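Local atomic coordinates of aldose 1-epimerase (PDB entry 1LUR), a protein that probably interconverts the alpha and beta anomers of aldose sugars such as galactose, as an aldose 1-epimerase (mutarotase) homologue. Residues A[194-199]-A[240-245]. Residues are numbered along the deposited sequence; the frame is centred on the assembly and turned at random.
Sequences EFVEVD and DLVITK
Glu194 meets Val242 through the backbone: its carbonyl O accepts the N-H of Val242 at 2.9 Å, in a bent bond (140° at the hydrogen) whose donor is tilted from the carbonyl plane. Glu194 N and Val242 O are too far apart to bond directly, and a water bridges them, accepting from the first at 3.0 Å and donating to the second; it also hydrogen-bonds Thr244 OG1. Phe195 faces Leu241 as an antiparallel non-hydrogen-bonded pair. With chi1 at 74°, CG of Phe195 sits between its own N and carbonyl carbon and the ring swings away from Leu241, to pack edge-to-face with Phe216; only CB remains near Leu241 CD1, at 4.0 Å. The CA of Phe195 also approaches Asp240 O at 3.2 Å, a C-H...O contact. That same oxygen takes the N-H of Val196 at 2.9 Å in a straighter bond (163°). The side chains of Val196 and Asp240 lie side by side, pointing the same way: CG2 of Val196, anti to its carbonyl carbon, presses against Asp240 CB at 3.3 Å, and also lies 4.3 Å from CG2 of Val242. His307 touches both valines. The Glu197 carboxylate is hydrogen-bonded through OE2 to Thr205 OG1. The contact thus joins neighbouring strands 194-198 and 238-243 of an antiparallel sheet of the galactose mutarotase fold, a large beta-sandwich. Its direct polar links are backbone bonds, while the buried Asp240 carboxylate, flanked by the methyl of Val196, is held by His277 ND1 on one oxygen and Ser308 N on the other, which fixes its rotation.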
ATOM      1  N   GLU A 194       0.815  -2.719  19.046  1.00 39.31           N
ATOM      2  CA  GLU A 194       0.752  -1.262  19.086  1.00 38.08           C
ATOM      3  C   GLU A 194       0.325  -0.620  17.773  1.00 38.43           C
ATOM      4  O   GLU A 194       0.358  -1.253  16.711  1.00 36.96           O
ATOM      5  CB  GLU A 194       2.123  -0.706  19.460  1.00 38.28           C
ATOM      6  CG  GLU A 194       2.480  -0.816  20.913  1.00 40.15           C
ATOM      7  CD  GLU A 194       3.904  -0.387  21.173  1.00 42.10           C
ATOM      8  OE1 GLU A 194       4.160   0.198  22.244  1.00 44.10           O
ATOM      9  OE2 GLU A 194       4.773  -0.642  20.309  1.00 44.35           O
ATOM     10  N   PHE A 195      -0.080   0.645  17.854  1.00 36.27           N
ATOM     11  CA  PHE A 195      -0.500   1.381  16.673  1.00 34.31           C
ATOM     12  C   PHE A 195       0.005   2.814  16.784  1.00 33.44           C
ATOM     13  O   PHE A 195       0.301   3.293  17.882  1.00 32.67           O
ATOM     14  CB  PHE A 195      -2.022   1.332  16.484  1.00 34.59           C
ATOM     15  CG  PHE A 195      -2.808   2.190  17.440  1.00 35.89           C
ATOM     16  CD1 PHE A 195      -3.227   3.462  17.067  1.00 34.72           C
ATOM     17  CD2 PHE A 195      -3.193   1.697  18.685  1.00 37.48           C
ATOM     18  CE1 PHE A 195      -4.029   4.233  17.914  1.00 37.71           C
ATOM     19  CE2 PHE A 195      -3.995   2.458  19.543  1.00 37.49           C
ATOM     20  CZ  PHE A 195      -4.415   3.726  19.156  1.00 37.30           C
ATOM     21  N   VAL A 196       0.133   3.476  15.639  1.00 30.73           N
ATOM     22  CA  VAL A 196       0.607   4.847  15.596  1.00 28.69           C
ATOM     23  C   VAL A 196      -0.543   5.830  15.787  1.00 28.54           C
ATOM     24  O   VAL A 196      -1.481   5.865  15.000  1.00 30.19           O
ATOM     25  CB  VAL A 196       1.316   5.129  14.247  1.00 29.83           C
ATOM     26  CG1 VAL A 196       1.768   6.581  14.171  1.00 29.83           C
ATOM     27  CG2 VAL A 196       2.501   4.199  14.100  1.00 28.80           C
ATOM     28  N   GLU A 197      -0.461   6.632  16.841  1.00 27.15           N
ATOM     29  CA  GLU A 197      -1.496   7.613  17.131  1.00 29.42           C
ATOM     30  C   GLU A 197      -1.515   8.738  16.091  1.00 29.60           C
ATOM     31  O   GLU A 197      -0.467   9.195  15.638  1.00 30.12           O
ATOM     32  CB  GLU A 197      -1.260   8.194  18.524  1.00 30.81           C
ATOM     33  CG  GLU A 197      -2.208   9.299  18.929  1.00 33.20           C
ATOM     34  CD  GLU A 197      -1.857   9.840  20.292  1.00 34.43           C
ATOM     35  OE1 GLU A 197      -2.151   9.153  21.291  1.00 31.79           O
ATOM     36  OE2 GLU A 197      -1.261  10.936  20.362  1.00 35.34           O
ATOM     37  N   VAL A 198      -2.711   9.170  15.711  1.00 31.21           N
ATOM     38  CA  VAL A 198      -2.864  10.239  14.729  1.00 31.85           C
ATOM     39  C   VAL A 198      -3.845  11.275  15.251  1.00 33.79           C
ATOM     40  O   VAL A 198      -4.651  10.983  16.137  1.00 33.88           O
ATOM     41  CB  VAL A 198      -3.396   9.707  13.383  1.00 30.45           C
ATOM     42  CG1 VAL A 198      -2.415   8.713  12.795  1.00 30.43           C
ATOM     43  CG2 VAL A 198      -4.764   9.070  13.580  1.00 29.22           C
ATOM     44  N   ASP A 199      -3.771  12.486  14.704  1.00 34.10           N
ATOM     45  CA  ASP A 199      -4.663  13.560  15.124  1.00 35.08           C
ATOM     46  C   ASP A 199      -5.912  13.614  14.251  1.00 36.93           C
ATOM     47  O   ASP A 199      -6.209  12.666  13.522  1.00 37.06           O
ATOM     48  CB  ASP A 199      -3.942  14.916  15.094  1.00 32.19           C
ATOM     49  CG  ASP A 199      -3.388  15.265  13.722  1.00 29.93           C
ATOM     50  OD1 ASP A 199      -3.980  14.837  12.706  1.00 26.08           O
ATOM     51  OD2 ASP A 199      -2.367  15.989  13.666  1.00 27.03           O
ATOM     52  N   ASP A 240      -1.583   3.247  11.330  1.00 34.80           N
ATOM     53  CA  ASP A 240      -0.407   2.406  11.209  1.00 33.41           C
ATOM     54  C   ASP A 240      -0.466   1.356  12.321  1.00 34.67           C
ATOM     55  O   ASP A 240      -0.566   1.708  13.497  1.00 32.79           O
ATOM     56  CB  ASP A 240       0.860   3.229  11.445  1.00 33.02           C
ATOM     57  CG  ASP A 240       1.299   4.028  10.236  1.00 31.56           C
ATOM     58  OD1 ASP A 240       0.462   4.385   9.379  1.00 32.82           O
ATOM     59  OD2 ASP A 240       2.511   4.317  10.169  1.00 33.19           O
ATOM     60  N   LEU A 241      -0.409   0.078  11.960  1.00 34.73           N
ATOM     61  CA  LEU A 241      -0.444  -0.983  12.961  1.00 34.73           C
ATOM     62  C   LEU A 241       0.968  -1.562  12.996  1.00 34.85           C
ATOM     63  O   LEU A 241       1.432  -2.150  12.016  1.00 34.66           O
ATOM     64  CB  LEU A 241      -1.480  -2.052  12.586  1.00 35.13           C
ATOM     65  CG  LEU A 241      -2.914  -1.824  13.095  1.00 34.93           C
ATOM     66  CD1 LEU A 241      -2.959  -2.054  14.594  1.00 36.74           C
ATOM     67  CD2 LEU A 241      -3.392  -0.416  12.760  1.00 34.82           C
ATOM     68  N   VAL A 242       1.658  -1.372  14.119  1.00 33.99           N
ATOM     69  CA  VAL A 242       3.019  -1.867  14.274  1.00 34.46           C
ATOM     70  C   VAL A 242       3.081  -3.379  14.425  1.00 36.61           C
ATOM     71  O   VAL A 242       2.529  -3.947  15.368  1.00 34.76           O
ATOM     72  CB  VAL A 242       3.720  -1.209  15.483  1.00 34.10           C
ATOM     73  CG1 VAL A 242       5.190  -1.638  15.538  1.00 32.25           C
ATOM     74  CG2 VAL A 242       3.618   0.298  15.374  1.00 34.28           C
ATOM     75  N   ILE A 243       3.773  -4.016  13.486  1.00 37.20           N
ATOM     76  CA  ILE A 243       3.929  -5.462  13.477  1.00 38.76           C
ATOM     77  C   ILE A 243       4.795  -5.988  14.613  1.00 40.13           C
ATOM     78  O   ILE A 243       5.923  -5.532  14.816  1.00 39.57           O
ATOM     79  CB  ILE A 243       4.558  -5.939  12.154  1.00 39.23           C
ATOM     80  CG1 ILE A 243       3.655  -5.568  10.977  1.00 39.10           C
ATOM     81  CG2 ILE A 243       4.801  -7.445  12.212  1.00 40.45           C
ATOM     82  CD1 ILE A 243       4.249  -5.920   9.615  1.00 39.25           C
ATOM     83  N   THR A 244       4.263  -6.954  15.353  1.00 40.57           N
ATOM     84  CA  THR A 244       5.004  -7.542  16.458  1.00 44.64           C
ATOM     85  C   THR A 244       5.968  -8.546  15.837  1.00 47.01           C
ATOM     86  O   THR A 244       5.553  -9.606  15.369  1.00 48.63           O
ATOM     87  CB  THR A 244       4.084  -8.306  17.430  1.00 44.05           C
ATOM     88  OG1 THR A 244       3.051  -7.436  17.905  1.00 44.37           O
ATOM     89  CG2 THR A 244       4.888  -8.827  18.613  1.00 44.45           C
ATOM     90  N   LYS A 245       7.252  -8.213  15.814  1.00 50.04           N
ATOM     91  CA  LYS A 245       8.229  -9.123  15.236  1.00 52.11           C
ATOM     92  C   LYS A 245       9.146  -9.694  16.309  1.00 55.45           C
ATOM     93  O   LYS A 245       9.624  -8.973  17.189  1.00 55.93           O
ATOM     94  CB  LYS A 245       9.049  -8.415  14.149  1.00 49.95           C
ATOM     95  CG  LYS A 245       8.228  -8.033  12.922  1.00 46.98           C
ATOM     96  CD  LYS A 245       9.096  -7.523  11.774  1.00 43.37           C
ATOM     97  CE  LYS A 245       8.235  -7.168  10.563  1.00 41.06           C
ATOM     98  NZ  LYS A 245       9.046  -6.733   9.388  1.00 35.68           N
TER
HETATM   99  O   HOH W   1       3.058  -4.344  17.953  1.00 51.24           O